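Local coordinates for malonyl coenzyme A-acyl carrier protein transacylase (Helicobacter pylori, PDB 2H1Y) that probably transfers the malonyl group from malonyl-CoA to holo-acyl carrier protein, supplying malonyl-ACP for fatty acid synthesis, at residues E107-V111 with I237-A241; L225-D231 with N248-V253; V277-L283 with K299-V304. All coordinates share one frame; numbering follows the deposited sequence.

Interaction 1. Residues E107-V111 with I237-A241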
ATOM      1  N   GLU A 107      -4.377   0.261  -0.030  1.00 41.63           N
ATOM      2  CA  GLU A 107      -5.805   0.145  -0.321  1.00 42.12           C
ATOM      3  C   GLU A 107      -6.639   1.068   0.576  1.00 41.95           C
ATOM      4  O   GLU A 107      -7.507   1.801   0.087  1.00 41.58           O
ATOM      5  CB  GLU A 107      -6.283  -1.297  -0.237  1.00 42.32           C
ATOM      6  CG  GLU A 107      -7.552  -1.506  -1.031  1.00 42.05           C
ATOM      7  CD  GLU A 107      -7.893  -2.953  -1.205  1.00 42.94           C
ATOM      8  OE1 GLU A 107      -9.096  -3.280  -1.167  1.00 43.69           O
ATOM      9  OE2 GLU A 107      -6.961  -3.771  -1.370  1.00 45.60           O
ATOM     10  N   VAL A 108      -6.334   1.046   1.877  1.00 42.01           N
ATOM     11  CA  VAL A 108      -6.911   1.979   2.847  1.00 41.50           C
ATOM     12  C   VAL A 108      -6.749   3.415   2.358  1.00 41.76           C
ATOM     13  O   VAL A 108      -7.746   4.148   2.249  1.00 42.79           O
ATOM     14  CB  VAL A 108      -6.275   1.838   4.231  1.00 41.84           C
ATOM     15  CG1 VAL A 108      -6.949   2.802   5.217  1.00 43.26           C
ATOM     16  CG2 VAL A 108      -6.369   0.399   4.738  1.00 39.48           C
ATOM     17  N   SER A 109      -5.518   3.814   2.038  1.00 40.98           N
ATOM     18  CA  SER A 109      -5.278   5.124   1.426  1.00 40.60           C
ATOM     19  C   SER A 109      -6.275   5.423   0.345  1.00 40.59           C
ATOM     20  O   SER A 109      -6.886   6.488   0.363  1.00 41.11           O
ATOM     21  CB  SER A 109      -3.890   5.232   0.811  1.00 40.09           C
ATOM     22  OG  SER A 109      -2.901   5.285   1.812  1.00 40.92           O
ATOM     23  N   ALA A 110      -6.420   4.489  -0.599  1.00 40.96           N
ATOM     24  CA  ALA A 110      -7.289   4.668  -1.764  1.00 41.24           C
ATOM     25  C   ALA A 110      -8.764   4.874  -1.348  1.00 42.03           C
ATOM     26  O   ALA A 110      -9.399   5.861  -1.756  1.00 41.72           O
ATOM     27  CB  ALA A 110      -7.142   3.514  -2.698  1.00 40.42           C
ATOM     28  N   VAL A 111      -9.278   3.972  -0.503  1.00 42.73           N
ATOM     29  CA  VAL A 111     -10.590   4.137   0.144  1.00 43.34           C
ATOM     30  C   VAL A 111     -10.771   5.523   0.797  1.00 43.70           C
ATOM     31  O   VAL A 111     -11.775   6.193   0.571  1.00 43.72           O
ATOM     32  CB  VAL A 111     -10.830   3.023   1.202  1.00 43.79           C
ATOM     33  CG1 VAL A 111     -12.034   3.358   2.105  1.00 43.65           C
ATOM     34  CG2 VAL A 111     -11.016   1.669   0.525  1.00 43.35           C
ATOM     35  N   ILE A 237     -12.568   1.503  -6.043  1.00 47.36           N
ATOM     36  CA  ILE A 237     -11.245   0.975  -5.747  1.00 47.30           C
ATOM     37  C   ILE A 237     -11.208  -0.523  -6.047  1.00 47.40           C
ATOM     38  O   ILE A 237     -12.236  -1.195  -5.974  1.00 47.32           O
ATOM     39  CB  ILE A 237     -10.737   1.341  -4.300  1.00 47.35           C
ATOM     40  CG1 ILE A 237     -10.735   0.137  -3.392  1.00 47.90           C
ATOM     41  CG2 ILE A 237     -11.545   2.472  -3.651  1.00 46.62           C
ATOM     42  CD1 ILE A 237      -9.433  -0.539  -3.319  1.00 50.27           C
ATOM     43  N   ILE A 238     -10.027  -1.025  -6.404  1.00 47.33           N
ATOM     44  CA  ILE A 238      -9.838  -2.426  -6.743  1.00 47.67           C
ATOM     45  C   ILE A 238      -9.281  -3.198  -5.545  1.00 47.89           C
ATOM     46  O   ILE A 238      -8.253  -2.826  -4.973  1.00 48.23           O
ATOM     47  CB  ILE A 238      -8.909  -2.589  -7.970  1.00 47.55           C
ATOM     48  CG1 ILE A 238      -9.200  -1.520  -9.027  1.00 48.74           C
ATOM     49  CG2 ILE A 238      -9.030  -3.974  -8.564  1.00 47.56           C
ATOM     50  CD1 ILE A 238     -10.564  -1.620  -9.713  1.00 49.74           C
ATOM     51  N   SER A 239      -9.967  -4.269  -5.160  1.00 48.05           N
ATOM     52  CA  SER A 239      -9.583  -5.035  -3.985  1.00 47.85           C
ATOM     53  C   SER A 239      -8.338  -5.903  -4.237  1.00 47.78           C
ATOM     54  O   SER A 239      -8.325  -6.721  -5.156  1.00 47.69           O
ATOM     55  CB  SER A 239     -10.767  -5.899  -3.537  1.00 48.05           C
ATOM     56  OG  SER A 239     -10.352  -7.000  -2.728  1.00 48.73           O
ATOM     57  N   ASN A 240      -7.302  -5.740  -3.418  1.00 47.29           N
ATOM     58  CA  ASN A 240      -6.186  -6.687  -3.441  1.00 47.27           C
ATOM     59  C   ASN A 240      -6.668  -8.105  -3.160  1.00 47.50           C
ATOM     60  O   ASN A 240      -6.050  -9.075  -3.614  1.00 47.44           O
ATOM     61  CB  ASN A 240      -5.108  -6.339  -2.411  1.00 47.35           C
ATOM     62  CG  ASN A 240      -4.353  -5.041  -2.726  1.00 46.35           C
ATOM     63  OD1 ASN A 240      -4.407  -4.502  -3.831  1.00 45.52           O
ATOM     64  ND2 ASN A 240      -3.626  -4.555  -1.741  1.00 44.62           N
ATOM     65  N   ALA A 241      -7.771  -8.229  -2.422  1.00 47.44           N
ATOM     66  CA  ALA A 241      -8.250  -9.551  -2.007  1.00 47.86           C
ATOM     67  C   ALA A 241      -8.981 -10.350  -3.117  1.00 48.21           C
ATOM     68  O   ALA A 241      -8.693 -11.540  -3.314  1.00 47.84           O
ATOM     69  CB  ALA A 241      -9.085  -9.446  -0.749  1.00 47.19           C
TER
HETATM   70  O   HOH W   1      -9.364  -6.121  -0.467  1.00 40.34           O
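The carboxylate of Glu107, at the start of helix 105-116, reaches past Ile237 to the turn that follows strand 236-238 and accepts the backbone N-H of Asn240. This bond is short and nearly straight, 2.9 Å from Asn240 N to Glu107 OE2 with 166° at the hydrogen, although the donor stands above the carboxylate plane. CG lies opposite the backbone N (chi1 -158°) and the chain runs on extended, which carries the acid the full distance to the turn. Glu107 OE1 comes within 3.4 Å of Ser239 CA. Both oxygens are shared with residues outside the two segments: Gln259 NE2 also bonds to OE2, and the Tyr246 hydroxyl to OE1. At the polar end a water bridges the acid and Ser239, donating to Glu107 OE1 (2.9 Å) and accepting from Ser239 OG (2.6 Å), beside partly exposed Ala241. Ser239 OG also receives the N-H of Thr242. Tight gripping of the carboxylate contrasts with the looser apolar end, where Ile237 meets Val111 and Ala110 at longer range. Val111 CG2 is 4.2 Å from Ile237 CG1, and Ala110 CB is 4.5 Å from Ile237 CB. The helix here lies against the central sheet of the acyltransferase domain; it follows strand 99-102 and begins within the Gly-His-Ser-Leu-Gly sequence that in this family forms the nucleophile elbow.

Interaction 2. Residues L225-D231 with N248-V253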
ATOM      1  N   LEU A 225     -13.329  -0.272  11.208  1.00 56.90           N
ATOM      2  CA  LEU A 225     -13.836   0.113   9.880  1.00 56.56           C
ATOM      3  C   LEU A 225     -15.299   0.589   9.891  1.00 56.81           C
ATOM      4  O   LEU A 225     -15.645   1.614   9.277  1.00 56.41           O
ATOM      5  CB  LEU A 225     -13.676  -1.055   8.893  1.00 56.02           C
ATOM      6  CG  LEU A 225     -12.249  -1.377   8.421  1.00 54.70           C
ATOM      7  CD1 LEU A 225     -12.114  -2.832   7.980  1.00 53.38           C
ATOM      8  CD2 LEU A 225     -11.862  -0.446   7.298  1.00 53.76           C
ATOM      9  N   GLU A 226     -16.151  -0.172  10.577  1.00 57.35           N
ATOM     10  CA  GLU A 226     -17.575   0.158  10.731  1.00 57.93           C
ATOM     11  C   GLU A 226     -17.764   1.496  11.410  1.00 57.67           C
ATOM     12  O   GLU A 226     -18.576   2.300  10.986  1.00 57.37           O
ATOM     13  CB  GLU A 226     -18.312  -0.930  11.523  1.00 58.26           C
ATOM     14  CG  GLU A 226     -19.250  -1.755  10.676  1.00 59.70           C
ATOM     15  CD  GLU A 226     -20.344  -0.910  10.087  1.00 62.07           C
ATOM     16  OE1 GLU A 226     -20.842  -0.006  10.800  1.00 63.57           O
ATOM     17  OE2 GLU A 226     -20.693  -1.137   8.910  1.00 63.54           O
ATOM     18  N   LYS A 227     -16.976   1.726  12.448  1.00 57.81           N
ATOM     19  CA  LYS A 227     -17.041   2.953  13.217  1.00 58.45           C
ATOM     20  C   LYS A 227     -16.422   4.140  12.465  1.00 58.39           C
ATOM     21  O   LYS A 227     -16.786   5.281  12.722  1.00 59.00           O
ATOM     22  CB  LYS A 227     -16.352   2.709  14.560  1.00 58.67           C
ATOM     23  CG  LYS A 227     -16.397   3.806  15.583  1.00 60.09           C
ATOM     24  CD  LYS A 227     -15.253   3.571  16.582  1.00 62.77           C
ATOM     25  CE  LYS A 227     -15.077   4.738  17.547  1.00 64.49           C
ATOM     26  NZ  LYS A 227     -13.626   4.998  17.786  1.00 64.92           N
ATOM     27  N   SER A 228     -15.513   3.880  11.528  1.00 58.27           N
ATOM     28  CA  SER A 228     -14.731   4.959  10.901  1.00 58.25           C
ATOM     29  C   SER A 228     -15.116   5.363   9.480  1.00 58.00           C
ATOM     30  O   SER A 228     -14.918   6.519   9.088  1.00 57.75           O
ATOM     31  CB  SER A 228     -13.237   4.622  10.937  1.00 58.60           C
ATOM     32  OG  SER A 228     -12.720   4.754  12.251  1.00 59.35           O
ATOM     33  N   LEU A 229     -15.639   4.412   8.706  1.00 57.88           N
ATOM     34  CA  LEU A 229     -16.012   4.669   7.317  1.00 57.61           C
ATOM     35  C   LEU A 229     -17.320   5.437   7.155  1.00 58.03           C
ATOM     36  O   LEU A 229     -18.342   5.107   7.769  1.00 57.50           O
ATOM     37  CB  LEU A 229     -16.096   3.365   6.525  1.00 57.39           C
ATOM     38  CG  LEU A 229     -14.857   2.477   6.438  1.00 57.00           C
ATOM     39  CD1 LEU A 229     -15.259   1.105   5.947  1.00 56.28           C
ATOM     40  CD2 LEU A 229     -13.806   3.097   5.530  1.00 56.76           C
ATOM     41  N   LYS A 230     -17.268   6.464   6.313  1.00 58.36           N
ATOM     42  CA  LYS A 230     -18.460   7.099   5.822  1.00 59.40           C
ATOM     43  C   LYS A 230     -18.840   6.345   4.560  1.00 59.53           C
ATOM     44  O   LYS A 230     -18.088   5.496   4.087  1.00 59.87           O
ATOM     45  CB  LYS A 230     -18.178   8.551   5.483  1.00 59.67           C
ATOM     46  CG  LYS A 230     -19.123   9.516   6.161  1.00 62.73           C
ATOM     47  CD  LYS A 230     -18.444  10.276   7.327  1.00 65.71           C
ATOM     48  CE  LYS A 230     -17.850  11.632   6.874  1.00 67.15           C
ATOM     49  NZ  LYS A 230     -16.735  11.508   5.867  1.00 67.74           N
ATOM     50  N   ASP A 231     -20.009   6.647   4.008  1.00 59.44           N
ATOM     51  CA  ASP A 231     -20.415   6.034   2.755  1.00 59.03           C
ATOM     52  C   ASP A 231     -20.340   7.068   1.643  1.00 58.60           C
ATOM     53  O   ASP A 231     -21.350   7.614   1.198  1.00 58.98           O
ATOM     54  CB  ASP A 231     -21.822   5.477   2.870  1.00 59.14           C
ATOM     55  CG  ASP A 231     -22.149   4.508   1.766  1.00 60.18           C
ATOM     56  OD1 ASP A 231     -21.280   4.227   0.906  1.00 60.28           O
ATOM     57  OD2 ASP A 231     -23.294   4.018   1.763  1.00 62.92           O
ATOM     58  N   ASN A 248     -18.635   1.237  -1.909  1.00 52.89           N
ATOM     59  CA  ASN A 248     -19.450   1.531  -0.709  1.00 52.97           C
ATOM     60  C   ASN A 248     -18.884   1.024   0.618  1.00 52.87           C
ATOM     61  O   ASN A 248     -17.897   0.269   0.642  1.00 53.38           O
ATOM     62  CB  ASN A 248     -20.929   1.121  -0.879  1.00 52.74           C
ATOM     63  CG  ASN A 248     -21.098  -0.335  -1.207  1.00 52.01           C
ATOM     64  OD1 ASN A 248     -21.563  -0.656  -2.282  1.00 53.01           O
ATOM     65  ND2 ASN A 248     -20.710  -1.225  -0.295  1.00 49.21           N
ATOM     66  N   LYS A 249     -19.533   1.428   1.710  1.00 52.81           N
ATOM     67  CA  LYS A 249     -19.065   1.135   3.063  1.00 52.66           C
ATOM     68  C   LYS A 249     -19.096  -0.344   3.388  1.00 53.05           C
ATOM     69  O   LYS A 249     -18.120  -0.891   3.919  1.00 53.53           O
ATOM     70  CB  LYS A 249     -19.883   1.903   4.096  1.00 52.70           C
ATOM     71  CG  LYS A 249     -19.522   1.564   5.521  1.00 51.82           C
ATOM     72  CD  LYS A 249     -19.885   2.671   6.480  1.00 51.32           C
ATOM     73  CE  LYS A 249     -19.669   2.170   7.911  1.00 51.54           C
ATOM     74  NZ  LYS A 249     -19.966   3.205   8.945  1.00 50.53           N
ATOM     75  N   ALA A 250     -20.206  -0.994   3.063  1.00 52.83           N
ATOM     76  CA  ALA A 250     -20.386  -2.401   3.396  1.00 52.53           C
ATOM     77  C   ALA A 250     -19.273  -3.231   2.771  1.00 52.33           C
ATOM     78  O   ALA A 250     -18.642  -4.060   3.427  1.00 53.03           O
ATOM     79  CB  ALA A 250     -21.753  -2.879   2.929  1.00 52.23           C
ATOM     80  N   LYS A 251     -19.029  -2.984   1.499  1.00 52.27           N
ATOM     81  CA  LYS A 251     -18.003  -3.676   0.754  1.00 52.40           C
ATOM     82  C   LYS A 251     -16.587  -3.342   1.253  1.00 52.25           C
ATOM     83  O   LYS A 251     -15.794  -4.244   1.537  1.00 51.63           O
ATOM     84  CB  LYS A 251     -18.179  -3.386  -0.736  1.00 52.89           C
ATOM     85  CG  LYS A 251     -19.176  -4.322  -1.418  1.00 53.43           C
ATOM     86  CD  LYS A 251     -18.519  -5.681  -1.625  1.00 54.77           C
ATOM     87  CE  LYS A 251     -19.476  -6.730  -2.132  1.00 55.83           C
ATOM     88  NZ  LYS A 251     -18.777  -8.040  -2.035  1.00 57.73           N
ATOM     89  N   ALA A 252     -16.281  -2.057   1.393  1.00 52.12           N
ATOM     90  CA  ALA A 252     -15.020  -1.661   2.019  1.00 52.14           C
ATOM     91  C   ALA A 252     -14.768  -2.384   3.352  1.00 52.26           C
ATOM     92  O   ALA A 252     -13.691  -2.965   3.533  1.00 52.67           O
ATOM     93  CB  ALA A 252     -14.947  -0.147   2.195  1.00 52.15           C
ATOM     94  N   VAL A 253     -15.754  -2.363   4.266  1.00 52.25           N
ATOM     95  CA  VAL A 253     -15.650  -3.048   5.576  1.00 51.84           C
ATOM     96  C   VAL A 253     -15.246  -4.481   5.347  1.00 52.06           C
ATOM     97  O   VAL A 253     -14.273  -4.948   5.927  1.00 52.33           O
ATOM     98  CB  VAL A 253     -16.979  -3.037   6.429  1.00 52.25           C
ATOM     99  CG1 VAL A 253     -16.839  -3.917   7.695  1.00 50.61           C
ATOM    100  CG2 VAL A 253     -17.397  -1.614   6.823  1.00 51.40           C
TER
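Lys249 NZ is gripped by two backbone carbonyls where helix 218-228 ends: Glu226 O at 2.6 Å and Leu229 O at 2.8 Å. Both bonds lie in the carbonyl planes, with C=O...N angles of 148° and 152°. The lysine starts in the first turn of helix 249-259. With CG turned away from the backbone N (chi1 176°) and every later torsion extended, its chain reaches from one helix to the end of the other as a straight rod. Its methylenes run alongside Leu229, whose CB lies 3.9 Å from Lys249 CD. The Glu226 side chain, bent at chi2, crosses this rod at about a right angle, and its OE1 makes only a long salt bridge to NZ, 3.8 Å. At the root of the lysine, its own backbone N donates a weak bond to Asp231 OD1 (3.4 Å), right after the N-cap position held by Asn248. Behind the polar row, Leu229 CD1 packs 3.6 Å from Val253 CG2 and 4.0 Å from Ala252 CB, and Leu225 adds its CD1 beside Val253 O. Leu117 also packs on Leu229. Since the carbonyls at a helix C-terminus carry the negative end of its dipole, the ammonium group probably gains from them electrostatically, while the Asp231 carboxylate would suit the positive start of helix 249-259.

Interaction 3. Residues V277-L283 with K299-V304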
ATOM      1  N   VAL A 277      -7.426   2.480 -18.779  1.00 48.74           N
ATOM      2  CA  VAL A 277      -6.741   3.791 -18.672  1.00 48.49           C
ATOM      3  C   VAL A 277      -5.518   3.929 -19.601  1.00 48.24           C
ATOM      4  O   VAL A 277      -5.048   2.949 -20.158  1.00 48.87           O
ATOM      5  CB  VAL A 277      -6.292   4.106 -17.207  1.00 47.98           C
ATOM      6  CG1 VAL A 277      -7.474   4.155 -16.262  1.00 46.98           C
ATOM      7  CG2 VAL A 277      -5.312   3.084 -16.740  1.00 47.82           C
ATOM      8  N   ASP A 278      -4.997   5.144 -19.734  1.00 48.18           N
ATOM      9  CA  ASP A 278      -3.792   5.411 -20.528  1.00 47.62           C
ATOM     10  C   ASP A 278      -2.546   5.636 -19.680  1.00 47.81           C
ATOM     11  O   ASP A 278      -1.411   5.588 -20.196  1.00 48.46           O
ATOM     12  CB  ASP A 278      -4.025   6.618 -21.413  1.00 47.27           C
ATOM     13  CG  ASP A 278      -5.272   6.470 -22.244  1.00 47.98           C
ATOM     14  OD1 ASP A 278      -5.254   5.614 -23.149  1.00 48.39           O
ATOM     15  OD2 ASP A 278      -6.281   7.172 -21.967  1.00 47.47           O
ATOM     16  N   ILE A 279      -2.742   5.853 -18.381  1.00 46.94           N
ATOM     17  CA  ILE A 279      -1.651   6.294 -17.522  1.00 46.04           C
ATOM     18  C   ILE A 279      -1.997   6.124 -16.050  1.00 45.64           C
ATOM     19  O   ILE A 279      -3.172   6.101 -15.686  1.00 45.31           O
ATOM     20  CB  ILE A 279      -1.288   7.781 -17.830  1.00 46.36           C
ATOM     21  CG1 ILE A 279       0.050   8.161 -17.199  1.00 45.22           C
ATOM     22  CG2 ILE A 279      -2.449   8.747 -17.453  1.00 45.56           C
ATOM     23  CD1 ILE A 279       0.737   9.306 -17.931  1.00 46.68           C
ATOM     24  N   PHE A 280      -0.964   6.010 -15.221  1.00 44.71           N
ATOM     25  CA  PHE A 280      -1.126   5.779 -13.801  1.00 44.48           C
ATOM     26  C   PHE A 280      -0.443   6.899 -13.042  1.00 44.09           C
ATOM     27  O   PHE A 280       0.610   7.370 -13.469  1.00 43.37           O
ATOM     28  CB  PHE A 280      -0.463   4.456 -13.405  1.00 44.94           C
ATOM     29  CG  PHE A 280      -1.205   3.228 -13.860  1.00 46.09           C
ATOM     30  CD1 PHE A 280      -0.888   2.613 -15.068  1.00 47.35           C
ATOM     31  CD2 PHE A 280      -2.217   2.668 -13.065  1.00 46.73           C
ATOM     32  CE1 PHE A 280      -1.583   1.454 -15.494  1.00 47.85           C
ATOM     33  CE2 PHE A 280      -2.912   1.518 -13.477  1.00 45.62           C
ATOM     34  CZ  PHE A 280      -2.591   0.910 -14.693  1.00 45.64           C
ATOM     35  N   PHE A 281      -1.029   7.328 -11.920  1.00 43.90           N
ATOM     36  CA  PHE A 281      -0.321   8.231 -10.999  1.00 43.67           C
ATOM     37  C   PHE A 281      -0.008   7.511  -9.686  1.00 43.41           C
ATOM     38  O   PHE A 281      -0.915   7.114  -8.959  1.00 44.59           O
ATOM     39  CB  PHE A 281      -1.099   9.532 -10.715  1.00 43.73           C
ATOM     40  CG  PHE A 281      -1.441  10.341 -11.929  1.00 44.04           C
ATOM     41  CD1 PHE A 281      -2.687  10.926 -12.042  1.00 45.43           C
ATOM     42  CD2 PHE A 281      -0.533  10.525 -12.956  1.00 47.12           C
ATOM     43  CE1 PHE A 281      -3.030  11.687 -13.151  1.00 45.99           C
ATOM     44  CE2 PHE A 281      -0.857  11.290 -14.078  1.00 47.08           C
ATOM     45  CZ  PHE A 281      -2.110  11.876 -14.172  1.00 47.09           C
ATOM     46  N   GLU A 282       1.264   7.323  -9.375  1.00 42.78           N
ATOM     47  CA  GLU A 282       1.604   6.774  -8.067  1.00 42.44           C
ATOM     48  C   GLU A 282       1.598   7.934  -7.081  1.00 42.79           C
ATOM     49  O   GLU A 282       2.504   8.774  -7.127  1.00 42.98           O
ATOM     50  CB  GLU A 282       2.964   6.064  -8.064  1.00 41.71           C
ATOM     51  CG  GLU A 282       3.196   5.240  -6.805  1.00 41.33           C
ATOM     52  CD  GLU A 282       4.366   4.270  -6.884  1.00 42.00           C
ATOM     53  OE1 GLU A 282       4.554   3.503  -5.922  1.00 42.72           O
ATOM     54  OE2 GLU A 282       5.100   4.255  -7.891  1.00 42.09           O
ATOM     55  N   LEU A 283       0.585   7.984  -6.201  1.00 42.36           N
ATOM     56  CA  LEU A 283       0.474   9.058  -5.204  1.00 41.67           C
ATOM     57  C   LEU A 283       1.139   8.706  -3.897  1.00 42.24           C
ATOM     58  O   LEU A 283       0.739   7.759  -3.220  1.00 41.90           O
ATOM     59  CB  LEU A 283      -0.976   9.445  -4.938  1.00 41.02           C
ATOM     60  CG  LEU A 283      -1.773   9.853  -6.162  1.00 39.64           C
ATOM     61  CD1 LEU A 283      -3.167  10.199  -5.725  1.00 36.54           C
ATOM     62  CD2 LEU A 283      -1.107  11.008  -6.869  1.00 40.09           C
ATOM     63  N   LYS A 299       1.929   1.150 -20.057  1.00 47.55           N
ATOM     64  CA  LYS A 299       1.399   2.472 -19.784  1.00 47.42           C
ATOM     65  C   LYS A 299       2.276   3.163 -18.767  1.00 47.26           C
ATOM     66  O   LYS A 299       2.822   2.521 -17.881  1.00 46.92           O
ATOM     67  CB  LYS A 299      -0.013   2.349 -19.229  1.00 48.09           C
ATOM     68  CG  LYS A 299      -0.888   1.354 -19.983  1.00 47.68           C
ATOM     69  CD  LYS A 299      -1.268   1.879 -21.333  1.00 48.66           C
ATOM     70  CE  LYS A 299      -2.252   0.942 -22.043  1.00 48.81           C
ATOM     71  NZ  LYS A 299      -3.594   1.047 -21.428  1.00 48.86           N
ATOM     72  N   PRO A 300       2.432   4.488 -18.896  1.00 47.63           N
ATOM     73  CA  PRO A 300       3.322   5.178 -17.964  1.00 47.22           C
ATOM     74  C   PRO A 300       2.743   5.332 -16.557  1.00 47.15           C
ATOM     75  O   PRO A 300       1.513   5.216 -16.344  1.00 46.14           O
ATOM     76  CB  PRO A 300       3.527   6.563 -18.616  1.00 47.56           C
ATOM     77  CG  PRO A 300       2.913   6.465 -20.007  1.00 47.59           C
ATOM     78  CD  PRO A 300       1.844   5.418 -19.883  1.00 47.48           C
ATOM     79  N   THR A 301       3.659   5.557 -15.616  1.00 46.98           N
ATOM     80  CA  THR A 301       3.343   5.872 -14.245  1.00 47.28           C
ATOM     81  C   THR A 301       4.201   7.073 -13.886  1.00 47.81           C
ATOM     82  O   THR A 301       5.424   6.967 -13.807  1.00 48.68           O
ATOM     83  CB  THR A 301       3.669   4.696 -13.267  1.00 47.30           C
ATOM     84  OG1 THR A 301       2.894   3.534 -13.592  1.00 46.38           O
ATOM     85  CG2 THR A 301       3.365   5.096 -11.835  1.00 47.31           C
ATOM     86  N   ILE A 302       3.572   8.221 -13.697  1.00 48.16           N
ATOM     87  CA  ILE A 302       4.252   9.368 -13.112  1.00 48.69           C
ATOM     88  C   ILE A 302       4.173   9.194 -11.610  1.00 48.80           C
ATOM     89  O   ILE A 302       3.082   8.985 -11.070  1.00 48.67           O
ATOM     90  CB  ILE A 302       3.553  10.688 -13.496  1.00 48.87           C
ATOM     91  CG1 ILE A 302       3.560  10.863 -15.004  1.00 48.05           C
ATOM     92  CG2 ILE A 302       4.218  11.881 -12.786  1.00 49.55           C
ATOM     93  CD1 ILE A 302       2.223  11.155 -15.544  1.00 49.60           C
ATOM     94  N   SER A 303       5.314   9.254 -10.937  1.00 49.13           N
ATOM     95  CA  SER A 303       5.309   9.145  -9.488  1.00 50.16           C
ATOM     96  C   SER A 303       5.228  10.531  -8.892  1.00 50.32           C
ATOM     97  O   SER A 303       5.952  11.427  -9.282  1.00 50.80           O
ATOM     98  CB  SER A 303       6.501   8.327  -8.940  1.00 50.60           C
ATOM     99  OG  SER A 303       7.686   8.536  -9.686  1.00 51.79           O
ATOM    100  N   VAL A 304       4.297  10.713  -7.972  1.00 50.90           N
ATOM    101  CA  VAL A 304       4.049  12.009  -7.359  1.00 50.98           C
ATOM    102  C   VAL A 304       4.409  11.895  -5.881  1.00 51.42           C
ATOM    103  O   VAL A 304       3.545  11.658  -5.026  1.00 51.48           O
ATOM    104  CB  VAL A 304       2.568  12.417  -7.515  1.00 50.96           C
ATOM    105  CG1 VAL A 304       2.347  13.855  -7.049  1.00 50.11           C
ATOM    106  CG2 VAL A 304       2.100  12.225  -8.973  1.00 51.04           C
TER
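Lys299 folds back along the residues just before strand 279-283. Its CB sits 3.7 Å from Asp278 O and also faces the edge of the Phe280 ring near CE1. The chain bends at chi2 (-72°), which brings CD past Asp278 O and toward Val277 O. A second bend at chi4 turns NZ onto Val277 O, 2.7 Å away and nearly in line with the carbonyl bond; Asn274 O takes another of its hydrogens. Next to the lysine, the Phe280 N-H bonds to Pro300 O, opening a parallel ladder in which Ile302 N donates to Phe280 O, Glu282 N to Ile302 O, and Val304 N to Glu282 O (2.8 Å, 169° at the hydrogen). The two strands thereby close a beta-alpha-beta crossover through helix 288-294 at one margin of the mixed sheet, 301-304 being outermost. On the face bearing Phe281 and Ile302, these side chains point the same way, and Ile302 CD1 meets the ring edge in plane, 3.4 Å from Phe281 CE2. The same methyl touches Ile279 CD1, and Phe316 of helix 307-320 packs against Ile279 and Phe281. Farther along, Leu283 CD2 rests 4.0 Å from Val304 CB. On the opposite face Thr301 CG2 packs against Glu282 CB (3.9 Å), while the Glu282 carboxylate continues to the backbone N-H groups of Leu289 and Lys290 in helix 288-294.

In the fold
Interactions 1 and 3 reach the same mixed sheet but at different strands: 107-111 lays a helix on strand 236-238 and the turn after it, whereas 277-283 with 299-304 joins two parallel strands at its far margin. Their centres are 16 Å apart and they do not touch. Interaction 2 lies nearer the surface and couples two helices, yet it meets interaction 1 directly, Val111 CG1 packing 3.9 Å from Leu229 CD2. Chemistry follows place: a buried carboxylate held by several donors near the chain centre, a lysine on helix-end carbonyls in a partly exposed position, and a backbone ladder with apolar packing in the sheet. Interactions 2 and 3 remain about 17 Å apart at their nearest atoms.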